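Local coordinates for protein A151R (African swine fever virus Georgia 2007/1, PDB 7CMA) that is a zinc-binding non-structural viral protein of unsettled biochemical role, named as an oxygenase but without an assigned reaction, at residues 3-6 with 7-11; 75-78 with 79-83; 32-35 with 36-39; 84-87 with 88-92; 132-135 with 136-139. One frame throughout, in Å; residues are numbered along the deposited sequence.

Interaction 1: 3-6 with 7-11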
loop_
_atom_site.group_PDB
_atom_site.type_symbol
_atom_site.label_atom_id
_atom_site.label_comp_id
_atom_site.label_asym_id
_atom_site.label_seq_id
_atom_site.Cartn_x
_atom_site.Cartn_y
_atom_site.Cartn_z
ATOM N N LYS A 3 -16.675 -0.169 2.683
ATOM C CA LYS A 3 -16.588 1.206 3.245
ATOM C C LYS A 3 -15.629 1.198 4.440
ATOM O O LYS A 3 -14.851 2.162 4.578
ATOM C CB LYS A 3 -17.976 1.708 3.655
ATOM C CG LYS A 3 -18.077 3.211 3.883
ATOM C CD LYS A 3 -19.317 3.633 4.650
ATOM C CE LYS A 3 -20.601 3.085 4.064
ATOM N NZ LYS A 3 -20.981 3.788 2.814
ATOM N N LYS A 4 -15.678 0.142 5.259
ATOM C CA LYS A 4 -14.830 0.004 6.471
ATOM C C LYS A 4 -13.357 -0.028 6.049
ATOM O O LYS A 4 -12.520 0.551 6.775
ATOM C CB LYS A 4 -15.211 -1.255 7.256
ATOM C CG LYS A 4 -15.038 -1.142 8.764
ATOM C CD LYS A 4 -14.879 -2.477 9.456
ATOM C CE LYS A 4 -14.078 -2.388 10.736
ATOM N NZ LYS A 4 -13.400 -3.669 11.044
ATOM N N ILE A 5 -13.067 -0.611 4.885
ATOM C CA ILE A 5 -11.679 -0.705 4.343
ATOM C C ILE A 5 -11.256 0.679 3.825
ATOM O O ILE A 5 -10.100 1.060 4.057
ATOM C CB ILE A 5 -11.580 -1.797 3.257
ATOM C CG1 ILE A 5 -11.766 -3.195 3.852
ATOM C CG2 ILE A 5 -10.271 -1.680 2.487
ATOM C CD1 ILE A 5 -11.690 -4.318 2.836
ATOM N N ILE A 6 -12.191 1.449 3.258
ATOM C CA ILE A 6 -11.878 2.810 2.721
ATOM C C ILE A 6 -11.605 3.749 3.905
ATOM O O ILE A 6 -10.594 4.470 3.853
ATOM C CB ILE A 6 -13.004 3.338 1.803
ATOM C CG1 ILE A 6 -12.688 3.107 0.323
ATOM C CG2 ILE A 6 -13.284 4.809 2.087
ATOM C CD1 ILE A 6 -12.782 1.663 -0.117
ATOM N N VAL A 7 -12.351 3.577 5.004
ATOM C CA VAL A 7 -12.160 4.351 6.268
ATOM C C VAL A 7 -10.819 3.954 6.893
ATOM O O VAL A 7 -10.019 4.860 7.202
ATOM C CB VAL A 7 -13.329 4.128 7.248
ATOM C CG1 VAL A 7 -12.989 4.587 8.658
ATOM C CG2 VAL A 7 -14.600 4.806 6.759
ATOM N N MET A 8 -10.542 2.653 6.978
ATOM C CA MET A 8 -9.283 2.140 7.574
ATOM C C MET A 8 -8.090 2.691 6.786
ATOM O O MET A 8 -7.105 3.084 7.421
ATOM C CB MET A 8 -9.245 0.610 7.567
ATOM C CG MET A 8 -9.506 0.001 8.926
ATOM S SD MET A 8 -9.506 -1.809 8.878
ATOM C CE MET A 8 -11.166 -2.091 8.278
ATOM N N MET A 9 -8.197 2.744 5.456
ATOM C CA MET A 9 -7.118 3.233 4.563
ATOM C C MET A 9 -6.874 4.723 4.834
ATOM O O MET A 9 -5.699 5.127 4.849
ATOM C CB MET A 9 -7.473 3.029 3.087
ATOM C CG MET A 9 -7.175 1.621 2.579
ATOM S SD MET A 9 -8.003 1.270 0.997
ATOM C CE MET A 9 -7.097 2.371 -0.090
ATOM N N ALA A 10 -7.943 5.499 5.064
ATOM C CA ALA A 10 -7.845 6.962 5.311
ATOM C C ALA A 10 -7.200 7.221 6.680
ATOM O O ALA A 10 -6.391 8.163 6.782
ATOM C CB ALA A 10 -9.208 7.601 5.215
ATOM N N LEU A 11 -7.561 6.434 7.699
ATOM C CA LEU A 11 -7.029 6.598 9.079
ATOM C C LEU A 11 -5.564 6.149 9.109
ATOM O O LEU A 11 -4.781 6.743 9.865
ATOM C CB LEU A 11 -7.884 5.793 10.062
ATOM C CG LEU A 11 -9.309 6.309 10.263
ATOM C CD1 LEU A 11 -9.996 5.575 11.405
ATOM C CD2 LEU A 11 -9.317 7.810 10.512
#

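Interaction 2: 75-78 with 79-83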
loop_
_atom_site.group_PDB
_atom_site.type_symbol
_atom_site.label_atom_id
_atom_site.label_comp_id
_atom_site.label_asym_id
_atom_site.label_seq_id
_atom_site.Cartn_x
_atom_site.Cartn_y
_atom_site.Cartn_z
ATOM N N ILE A 75 0.874 19.485 16.887
ATOM C CA ILE A 75 1.042 20.413 15.729
ATOM C C ILE A 75 0.942 19.602 14.435
ATOM O O ILE A 75 0.178 20.016 13.542
ATOM C CB ILE A 75 2.367 21.194 15.814
ATOM C CG1 ILE A 75 2.541 21.861 17.182
ATOM C CG2 ILE A 75 2.469 22.190 14.667
ATOM C CD1 ILE A 75 3.187 23.221 17.135
ATOM N N ALA A 76 1.584 18.431 14.394
ATOM C CA ALA A 76 1.519 17.513 13.233
ATOM C C ALA A 76 0.055 17.227 12.878
ATOM O O ALA A 76 -0.262 17.201 11.677
ATOM C CB ALA A 76 2.271 16.246 13.532
ATOM N N LYS A 77 -0.787 16.982 13.887
ATOM C CA LYS A 77 -2.235 16.678 13.705
ATOM C C LYS A 77 -2.958 17.909 13.147
ATOM O O LYS A 77 -3.770 17.739 12.229
ATOM C CB LYS A 77 -2.864 16.243 15.031
ATOM C CG LYS A 77 -4.304 15.758 14.930
ATOM C CD LYS A 77 -4.723 14.868 16.081
ATOM C CE LYS A 77 -3.670 13.845 16.454
ATOM N NZ LYS A 77 -3.941 13.232 17.776
ATOM N N MET A 78 -2.671 19.096 13.695
ATOM C CA MET A 78 -3.232 20.391 13.215
ATOM C C MET A 78 -2.862 20.592 11.744
ATOM O O MET A 78 -3.741 21.010 10.962
ATOM C CB MET A 78 -2.687 21.570 14.030
ATOM C CG MET A 78 -3.289 21.686 15.417
ATOM S SD MET A 78 -2.307 22.752 16.511
ATOM C CE MET A 78 -3.462 22.996 17.859
ATOM N N ILE A 79 -1.619 20.271 11.373
ATOM C CA ILE A 79 -1.117 20.447 9.980
ATOM C C ILE A 79 -1.814 19.433 9.057
ATOM O O ILE A 79 -2.240 19.847 7.967
ATOM C CB ILE A 79 0.420 20.345 9.924
ATOM C CG1 ILE A 79 1.082 21.492 10.693
ATOM C CG2 ILE A 79 0.901 20.284 8.483
ATOM C CD1 ILE A 79 2.583 21.384 10.790
ATOM N N TYR A 80 -2.027 18.192 9.517
ATOM C CA TYR A 80 -2.771 17.167 8.731
ATOM C C TYR A 80 -4.222 17.624 8.519
ATOM O O TYR A 80 -4.747 17.453 7.414
ATOM C CB TYR A 80 -2.765 15.801 9.419
ATOM C CG TYR A 80 -3.758 14.825 8.837
ATOM C CD1 TYR A 80 -3.463 14.108 7.690
ATOM C CD2 TYR A 80 -5.038 14.704 9.363
ATOM C CE1 TYR A 80 -4.392 13.264 7.103
ATOM C CE2 TYR A 80 -5.964 13.830 8.815
ATOM C CZ TYR A 80 -5.647 13.123 7.669
ATOM O OH TYR A 80 -6.560 12.274 7.115
ATOM N N ASN A 81 -4.851 18.169 9.562
ATOM C CA ASN A 81 -6.276 18.599 9.513
ATOM C C ASN A 81 -6.426 19.725 8.482
ATOM O O ASN A 81 -7.365 19.646 7.670
ATOM C CB ASN A 81 -6.793 18.993 10.898
ATOM C CG ASN A 81 -7.083 17.791 11.774
ATOM O OD1 ASN A 81 -7.273 16.682 11.278
ATOM N ND2 ASN A 81 -7.089 17.994 13.079
ATOM N N TRP A 82 -5.406 20.580 8.358
ATOM C CA TRP A 82 -5.333 21.659 7.335
ATOM C C TRP A 82 -5.188 21.041 5.937
ATOM O O TRP A 82 -5.875 21.502 5.009
ATOM C CB TRP A 82 -4.188 22.626 7.658
ATOM C CG TRP A 82 -3.892 23.625 6.583
ATOM C CD1 TRP A 82 -4.554 24.795 6.343
ATOM C CD2 TRP A 82 -2.758 23.623 5.695
ATOM N NE1 TRP A 82 -3.959 25.476 5.316
ATOM C CE2 TRP A 82 -2.840 24.795 4.914
ATOM C CE3 TRP A 82 -1.721 22.721 5.442
ATOM C CZ2 TRP A 82 -1.916 25.090 3.910
ATOM C CZ3 TRP A 82 -0.799 23.020 4.465
ATOM C CH2 TRP A 82 -0.909 24.177 3.696
ATOM N N ILE A 83 -4.300 20.053 5.788
ATOM C CA ILE A 83 -4.022 19.406 4.471
ATOM C C ILE A 83 -5.306 18.738 3.970
ATOM O O ILE A 83 -5.674 18.971 2.808
ATOM C CB ILE A 83 -2.861 18.400 4.570
ATOM C CG1 ILE A 83 -1.501 19.105 4.655
ATOM C CG2 ILE A 83 -2.912 17.418 3.408
ATOM C CD1 ILE A 83 -0.375 18.208 5.133
#

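Interaction 3: 32-35 with 36-39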
loop_
_atom_site.group_PDB
_atom_site.type_symbol
_atom_site.label_atom_id
_atom_site.label_comp_id
_atom_site.label_asym_id
_atom_site.label_seq_id
_atom_site.Cartn_x
_atom_site.Cartn_y
_atom_site.Cartn_z
ATOM N N LEU A 32 6.909 25.310 6.417
ATOM C CA LEU A 32 6.121 26.309 5.655
ATOM C C LEU A 32 4.839 25.650 5.133
ATOM O O LEU A 32 4.916 24.517 4.621
ATOM C CB LEU A 32 6.987 26.848 4.511
ATOM C CG LEU A 32 8.210 27.656 4.942
ATOM C CD1 LEU A 32 9.058 28.049 3.738
ATOM C CD2 LEU A 32 7.796 28.890 5.728
ATOM N N LEU A 33 3.699 26.312 5.327
ATOM C CA LEU A 33 2.384 25.874 4.795
ATOM C C LEU A 33 2.077 26.655 3.513
ATOM O O LEU A 33 2.188 27.899 3.537
ATOM C CB LEU A 33 1.318 26.110 5.869
ATOM C CG LEU A 33 1.328 25.120 7.037
ATOM C CD1 LEU A 33 2.443 25.440 8.019
ATOM C CD2 LEU A 33 -0.015 25.113 7.752
ATOM N N LEU A 34 1.842 25.945 2.405
ATOM C CA LEU A 34 1.609 26.564 1.074
ATOM C C LEU A 34 0.208 26.187 0.568
ATOM O O LEU A 34 -0.167 24.998 0.675
ATOM C CB LEU A 34 2.708 26.106 0.110
ATOM C CG LEU A 34 4.106 26.653 0.400
ATOM C CD1 LEU A 34 4.926 25.648 1.195
ATOM C CD2 LEU A 34 4.827 27.030 -0.891
ATOM N N THR A 35 -0.540 27.172 0.064
ATOM C CA THR A 35 -1.837 26.976 -0.640
ATOM C C THR A 35 -1.706 27.489 -2.084
ATOM O O THR A 35 -1.236 28.628 -2.258
ATOM C CB THR A 35 -2.989 27.639 0.129
ATOM O OG1 THR A 35 -3.142 26.974 1.383
ATOM C CG2 THR A 35 -4.307 27.584 -0.616
ATOM N N LYS A 36 -1.829 26.582 -3.059
ATOM C CA LYS A 36 -1.520 26.835 -4.493
ATOM C C LYS A 36 -0.109 27.425 -4.610
ATOM O O LYS A 36 0.093 28.315 -5.451
ATOM C CB LYS A 36 -2.578 27.761 -5.100
ATOM C CG LYS A 36 -3.991 27.196 -5.110
ATOM C CD LYS A 36 -5.007 28.114 -5.756
ATOM C CE LYS A 36 -6.343 27.443 -6.007
ATOM N NZ LYS A 36 -6.179 26.089 -6.591
ATOM N N ASN A 37 0.853 26.839 -3.891
ATOM C CA ASN A 37 2.296 27.139 -4.053
ATOM C C ASN A 37 2.533 28.613 -3.703
ATOM O O ASN A 37 3.454 29.218 -4.278
ATOM C CB ASN A 37 2.783 26.794 -5.461
ATOM C CG ASN A 37 4.240 26.389 -5.497
ATOM O OD1 ASN A 37 4.793 25.961 -4.483
ATOM N ND2 ASN A 37 4.866 26.524 -6.653
ATOM N N ILE A 38 1.807 29.107 -2.699
ATOM C CA ILE A 38 2.018 30.425 -2.032
ATOM C C ILE A 38 2.090 30.180 -0.524
ATOM O O ILE A 38 1.182 29.515 -0.003
ATOM C CB ILE A 38 0.886 31.409 -2.394
ATOM C CG1 ILE A 38 0.792 31.637 -3.907
ATOM C CG2 ILE A 38 1.042 32.716 -1.633
ATOM C CD1 ILE A 38 -0.607 31.924 -4.400
ATOM N N VAL A 39 3.182 30.601 0.120
ATOM C CA VAL A 39 3.380 30.466 1.593
ATOM C C VAL A 39 2.314 31.302 2.306
ATOM O O VAL A 39 2.230 32.505 2.025
ATOM C CB VAL A 39 4.798 30.889 2.018
ATOM C CG1 VAL A 39 4.974 30.802 3.526
ATOM C CG2 VAL A 39 5.866 30.079 1.304
HETATM O O HOH W 1 0.709 24.375 -2.445
#

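Interaction 4: 84-87 with 88-92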
loop_
_atom_site.group_PDB
_atom_site.type_symbol
_atom_site.label_atom_id
_atom_site.label_comp_id
_atom_site.label_asym_id
_atom_site.label_seq_id
_atom_site.Cartn_x
_atom_site.Cartn_y
_atom_site.Cartn_z
ATOM N N ILE A 84 -5.909 17.875 4.793
ATOM C CA ILE A 84 -6.920 16.876 4.337
ATOM C C ILE A 84 -8.198 17.603 3.899
ATOM O O ILE A 84 -8.960 17.012 3.102
ATOM C CB ILE A 84 -7.201 15.833 5.436
ATOM C CG1 ILE A 84 -7.789 14.547 4.849
ATOM C CG2 ILE A 84 -8.088 16.420 6.525
ATOM C CD1 ILE A 84 -6.942 13.923 3.755
ATOM N N LYS A 85 -8.363 18.867 4.312
ATOM C CA LYS A 85 -9.545 19.712 3.974
ATOM C C LYS A 85 -9.474 20.130 2.499
ATOM O O LYS A 85 -10.537 20.373 1.894
ATOM C CB LYS A 85 -9.600 20.947 4.881
ATOM C CG LYS A 85 -10.095 20.698 6.301
ATOM C CD LYS A 85 -10.912 19.434 6.450
ATOM C CE LYS A 85 -11.277 19.134 7.890
ATOM N NZ LYS A 85 -10.106 18.651 8.662
ATOM N N ASN A 86 -8.261 20.254 1.961
ATOM C CA ASN A 86 -8.025 20.801 0.600
ATOM C C ASN A 86 -6.752 20.180 0.033
ATOM O O ASN A 86 -5.769 20.878 -0.211
ATOM C CB ASN A 86 -7.958 22.330 0.628
ATOM C CG ASN A 86 -7.919 22.938 -0.755
ATOM O OD1 ASN A 86 -8.108 22.240 -1.745
ATOM N ND2 ASN A 86 -7.620 24.222 -0.834
ATOM N N PRO A 87 -6.711 18.839 -0.143
ATOM C CA PRO A 87 -5.446 18.118 -0.284
ATOM C C PRO A 87 -4.726 18.403 -1.610
ATOM O O PRO A 87 -3.566 18.063 -1.721
ATOM C CB PRO A 87 -5.861 16.640 -0.196
ATOM C CG PRO A 87 -7.304 16.630 -0.672
ATOM C CD PRO A 87 -7.881 17.951 -0.201
ATOM N N GLN A 88 -5.434 18.977 -2.585
ATOM C CA GLN A 88 -4.919 19.224 -3.960
ATOM C C GLN A 88 -4.170 20.563 -4.007
ATOM O O GLN A 88 -3.570 20.860 -5.058
ATOM C CB GLN A 88 -6.063 19.217 -4.975
ATOM C CG GLN A 88 -5.948 18.108 -6.013
ATOM C CD GLN A 88 -7.053 17.086 -5.897
ATOM O OE1 GLN A 88 -7.197 16.203 -6.742
ATOM N NE2 GLN A 88 -7.841 17.194 -4.840
ATOM N N ASN A 89 -4.296 21.388 -2.963
ATOM C CA ASN A 89 -3.764 22.779 -3.001
ATOM C C ASN A 89 -2.895 23.042 -1.770
ATOM O O ASN A 89 -2.115 23.995 -1.816
ATOM C CB ASN A 89 -4.886 23.809 -3.126
ATOM C CG ASN A 89 -5.733 23.587 -4.358
ATOM O OD1 ASN A 89 -5.206 23.338 -5.437
ATOM N ND2 ASN A 89 -7.044 23.566 -4.185
ATOM N N ASN A 90 -3.047 22.246 -0.710
ATOM C CA ASN A 90 -2.377 22.477 0.599
ATOM C C ASN A 90 -1.172 21.541 0.722
ATOM O O ASN A 90 -1.369 20.309 0.874
ATOM C CB ASN A 90 -3.341 22.314 1.775
ATOM C CG ASN A 90 -4.323 23.462 1.897
ATOM O OD1 ASN A 90 -4.227 24.453 1.164
ATOM N ND2 ASN A 90 -5.188 23.394 2.896
ATOM N N LYS A 91 0.030 22.104 0.624
ATOM C CA LYS A 91 1.300 21.344 0.730
ATOM C C LYS A 91 2.178 22.002 1.783
ATOM O O LYS A 91 1.952 23.181 2.083
ATOM C CB LYS A 91 2.000 21.291 -0.627
ATOM C CG LYS A 91 1.262 20.512 -1.699
ATOM C CD LYS A 91 2.086 20.290 -2.943
ATOM C CE LYS A 91 1.275 19.756 -4.103
ATOM N NZ LYS A 91 2.130 19.497 -5.284
ATOM N N ILE A 92 3.177 21.275 2.285
ATOM C CA ILE A 92 4.076 21.801 3.341
ATOM C C ILE A 92 5.527 21.646 2.881
ATOM O O ILE A 92 5.829 20.679 2.148
ATOM C CB ILE A 92 3.806 21.111 4.691
ATOM C CG1 ILE A 92 4.054 19.602 4.625
ATOM C CG2 ILE A 92 2.401 21.432 5.178
ATOM C CD1 ILE A 92 4.377 18.984 5.964
#

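Interaction 5: 132-135 with 136-139. With ZN (zinc ion), chain C.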
loop_
_atom_site.group_PDB
_atom_site.type_symbol
_atom_site.label_atom_id
_atom_site.label_comp_id
_atom_site.label_asym_id
_atom_site.label_seq_id
_atom_site.Cartn_x
_atom_site.Cartn_y
_atom_site.Cartn_z
ATOM N N PHE A 132 9.876 22.980 -6.371
ATOM C CA PHE A 132 9.740 21.548 -5.996
ATOM C C PHE A 132 8.271 21.112 -6.085
ATOM O O PHE A 132 8.008 19.902 -6.035
ATOM C CB PHE A 132 10.322 21.304 -4.602
ATOM C CG PHE A 132 11.824 21.352 -4.550
ATOM C CD1 PHE A 132 12.578 20.271 -4.980
ATOM C CD2 PHE A 132 12.480 22.533 -4.242
ATOM C CE1 PHE A 132 13.962 20.330 -4.963
ATOM C CE2 PHE A 132 13.863 22.601 -4.254
ATOM C CZ PHE A 132 14.601 21.498 -4.619
ATOM N N ASN A 133 7.366 22.060 -6.345
ATOM C CA ASN A 133 5.908 21.804 -6.483
ATOM C C ASN A 133 5.669 20.795 -7.616
ATOM O O ASN A 133 4.804 19.937 -7.450
ATOM C CB ASN A 133 5.139 23.105 -6.709
ATOM C CG ASN A 133 3.640 22.919 -6.695
ATOM O OD1 ASN A 133 2.954 23.331 -7.631
ATOM N ND2 ASN A 133 3.122 22.336 -5.627
ATOM N N ASP A 134 6.373 20.936 -8.744
ATOM C CA ASP A 134 6.269 20.007 -9.901
ATOM C C ASP A 134 7.432 19.004 -9.852
ATOM O O ASP A 134 8.563 19.394 -10.181
ATOM C CB ASP A 134 6.244 20.776 -11.228
ATOM C CG ASP A 134 6.139 19.887 -12.460
ATOM O OD1 ASP A 134 5.855 18.698 -12.299
ATOM O OD2 ASP A 134 6.268 20.418 -13.573
ATOM N N ARG A 135 7.143 17.740 -9.526
ATOM C CA ARG A 135 8.165 16.693 -9.264
ATOM C C ARG A 135 8.736 16.189 -10.594
ATOM O O ARG A 135 9.849 15.633 -10.581
ATOM C CB ARG A 135 7.552 15.556 -8.444
ATOM C CG ARG A 135 7.121 15.983 -7.048
ATOM C CD ARG A 135 6.570 14.832 -6.240
ATOM N NE ARG A 135 6.425 15.178 -4.836
ATOM C CZ ARG A 135 6.056 14.318 -3.894
ATOM N NH1 ARG A 135 5.785 13.069 -4.222
ATOM N NH2 ARG A 135 5.946 14.712 -2.638
ATOM N N SER A 136 8.028 16.443 -11.697
ATOM C CA SER A 136 8.402 15.949 -13.048
ATOM C C SER A 136 9.758 16.455 -13.540
ATOM O O SER A 136 10.351 15.772 -14.371
ATOM C CB SER A 136 7.332 16.331 -14.032
ATOM O OG SER A 136 7.451 17.686 -14.415
ATOM N N ILE A 137 10.217 17.603 -13.058
ATOM C CA ILE A 137 11.462 18.212 -13.602
ATOM C C ILE A 137 12.671 17.764 -12.785
ATOM O O ILE A 137 13.777 18.142 -13.158
ATOM C CB ILE A 137 11.308 19.744 -13.595
ATOM C CG1 ILE A 137 11.328 20.331 -12.186
ATOM C CG2 ILE A 137 10.062 20.166 -14.351
ATOM C CD1 ILE A 137 11.164 21.823 -12.155
ATOM N N TRP A 138 12.467 16.944 -11.758
ATOM C CA TRP A 138 13.563 16.592 -10.817
ATOM C C TRP A 138 14.221 15.247 -11.129
ATOM O O TRP A 138 13.496 14.289 -11.402
ATOM C CB TRP A 138 13.064 16.714 -9.374
ATOM C CG TRP A 138 12.753 18.135 -9.048
ATOM C CD1 TRP A 138 11.536 18.747 -9.076
ATOM C CD2 TRP A 138 13.711 19.151 -8.721
ATOM N NE1 TRP A 138 11.669 20.071 -8.768
ATOM C CE2 TRP A 138 12.990 20.349 -8.548
ATOM C CE3 TRP A 138 15.096 19.158 -8.536
ATOM C CZ2 TRP A 138 13.616 21.542 -8.209
ATOM C CZ3 TRP A 138 15.712 20.339 -8.198
ATOM C CH2 TRP A 138 14.980 21.514 -8.050
ATOM N N CYS A 139 15.556 15.199 -11.076
ATOM C CA CYS A 139 16.339 13.967 -11.370
ATOM C C CYS A 139 15.978 12.869 -10.368
ATOM O O CYS A 139 16.119 13.114 -9.175
ATOM C CB CYS A 139 17.826 14.298 -11.328
ATOM S SG CYS A 139 18.949 12.881 -11.401
HETATM ZN ZN ZN C . 20.788 14.012 -10.441
#

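Interaction 1: 3-6 with 7-11
Met-8 folds back on Lys-4 because its chain bends at the last torsion (chi3 -81°), which returns the terminal methyl to the preceding turn, while the lysine chain runs extended beyond CG. One methyl therefore lies along the aliphatic stem: Met-8 CE is 3.8 Å from Lys-4 CE, almost as near to CG and CD, and comes nearly as close to the terminal nitrogen NZ. It also rests on the backbone, 3.3 Å from Lys-4 O. Ile-5 and Met-9 form the next pair four residues apart. The CG2 branch of Ile-5, anti to its own backbone N, approaches Met-9 SD at 4.0 Å, the two side chains running at a slant. Met-9 CG touches the carbonyl it winds past, 3.3 Å from Ile-5 O. The backbone evidence is that of a regular alpha helix: Val-7 N donates to Lys-3 O at 2.9 Å, Met-8 and Met-9 repeat the pattern to Lys-4 and Ile-5, and Ala-10 N closes on Ile-6 O at 3.1 Å. This is the first part of helix 3-28, mostly on the surface, with Ile-5 buried. Ile-5 and Met-8 pack on Glu-15 of the second subunit, Met-9 packs on Leu-12 of that subunit, and Lys-4 NZ has a long, weak ion pair with the same glutamate. Within the chain, Ala-10 borders Tyr-80 of helix 72-84.

Interaction 2: 75-78 with 79-83
Ile-79 N donates to Ile-75 O at 2.8 Å, the shortest of four i to i+4 bonds that carry the polar part of this helical contact. Asn-81 N reaches Lys-77 O at 2.9 Å, Tyr-80 N reaches Ala-76 O at 3.0 Å and Trp-82 N reaches Met-78 O at 3.1 Å. The Asn-81 amide stands close to the same carbonyl without adding to it: ND2 is 3.4 Å from Lys-77 O, but the angle is too poor for a hydrogen bond. That amide instead lies alongside the lysine stem, both side chains pointing the same way, with Asn-81 ND2 4.0 Å from Lys-77 CG. On the buried side Ile-79 packs back on Ile-75. Its CG1 is anti to the carbonyl carbon (chi1 -65°) and the chain continues extended, so that CG1 passes 3.3 Å from Ile-75 O and CD1 ends 4.0 Å from Ile-75 CG2. Tyr-80 and Trp-82 both hold CG anti to the backbone N, which leads their rings away from residues 75-78; Lys-77 O sits at the edge of the tyrosine ring. Ile-75, Ala-76 and Tyr-80 contact Leu-25, Ile-21 and Ile-18 of helix 3-28, whereas Ile-79 and Trp-82 contact Ile-92 of strand 90-94. The pattern is that of an amphipathic alpha helix packed against both a second helix and a beta sheet.

Interaction 3: 32-35 with 36-39
Thr-35, Val-39 and Leu-34 carry this tight turn between two antiparallel strands. Thr-35 N donates to Ile-38 O at 2.9 Å. The return bond, Ile-38 N to Thr-35 O, is longer at 3.1 Å, and its donor stands well above the carbonyl plane (58°). Lys-36 and Asn-37 between them both take left-handed backbone angles, which makes a type I' turn. A water accepts from Asn-37 N at 2.9 Å and donates weakly to Leu-34 O. Leu-34 and Val-39 form the non-hydrogen-bonded pair, with CA atoms 4.3 Å apart and side chains on one face. With CG1 anti to the backbone N (chi1 178°), Val-39 spreads its branches over two leucines: CG2 lies 3.9 Å from Leu-34 CD2, and CG1 lies 4.1 Å from Leu-32 CD2. Leu-34 CD2 also touches Asn-37 OD1 at 3.7 Å, the two side chains lying side by side. The Asn-37 amide nitrogen is bonded to His-130 O. The hairpin joins strands 30-35 and 38-46. Strand 90-94 pairs along the other edge of 30-35, where Thr-35 OG1 bonds Asn-90, and Trp-82 of helix 72-84 packs on Leu-33 and Thr-35.

Interaction 4: 84-87 with 88-92
The carbonyl of Asn-86 accepts from two successive backbone amides and so sets the path of the chain. Asn-89 N reaches Asn-86 O at 3.2 Å, closing a type I turn in which Pro-87 and Gln-88 both hold right-handed helical backbone angles; this donor stands above the carbonyl plane (42° out of it). Asn-90 N meets the same oxygen at 3.1 Å from almost straight ahead (C=O...N 171°), but its N-H points off that line, so the bond is bent at the hydrogen. Side chains add to the grip. Asn-86 keeps CG anti to the backbone N, which carries its amide across to that of Asn-89: ND2 of Asn-89 lies 3.0 Å from OD1 of Asn-86 in a weak, bent hydrogen bond. The two amide planes are turned 78° against each other. The Asn-90 side chain lies against the Asn-86 carbonyl and CB, its own CB 3.4 Å from Asn-86 O and its ND2 3.7 Å from Asn-86 CB. Both polar ends of the buried Asn-90 amide have partners: ND2 is bonded to Trp-82 O and OD1 to Thr-35 OG1. Asn-89 OD1 receives a weak bond from Lys-36 NZ. The chemistry is mostly that of neutral amides, with one threonine hydroxyl and a weak bond from a lysine, and the Asn-90 side chain connects helix 72-84 to strand 30-35 as the chain enters strand 90-94.

Interaction 5: 132-135 with 136-139
Asp-134 OD1 takes two hydrogen bonds from Ser-136, from OG at 2.8 Å and the backbone N at 3.2 Å, both donors coming from the same face of the carboxylate. The bond to N makes an Asx turn. The hydroxyl sits between the backbone N and the carbonyl carbon (chi1 79°), which brings it beside the amide it works with; two donors on one oxygen would be expected to steady the negative charge. One residue on, Trp-138 N donates to Arg-135 O at 3.2 Å and closes a type I turn over Ser-136 and Ile-137. Arg-135 NH2 is hydrogen-bonded to Ile-151 O and Phe-148 O. Aromatic packing comes next. The Phe-132 ring and the six-membered ring of Trp-138 form an offset stack, with centroids 4.1 Å apart and planes only 10° from parallel. Phe-132 CZ touches Trp-138 CH2 at 3.5 Å. Asp-134 O meets the edge of the indole, 3.2 Å from Trp-138 CD1, while the indole NE1 is bonded to Ile-131 O. The metal bond comes from Cys-139 SG, which, placed anti to its backbone N, holds the zinc ion at 2.4 Å. His-109, Cys-116 and Cys-142 complete the coordination. With Cys-139 and Cys-142 forming a CxxC pair, this is a zinc site of three cysteines and one histidine, preceded by an Asx turn and a type I turn, with the Phe-132 and Trp-138 rings stacked across them.

The five contacts follow in series and neither nest nor cross, each being local. Interaction 1 occupies the start of helix 3-28; interaction 3 closes the hairpin of strands 30-35 and 38-46; interaction 2 lies on helix 72-84; interaction 4 turns the chain from that helix into strand 90-94; and interaction 5 leads to the zinc site. Ala-10 touches Tyr-80, linking interactions 1 and 2. Trp-82 packs on interactions 3 and 4, whose strands 30-35 and 90-94 are sheet neighbours, so these three form one connected cluster. Interaction 5 borders it through Asn-133, next to Asn-37 and Lys-91, but stays about 17 Å (nearest atoms) from interaction 1.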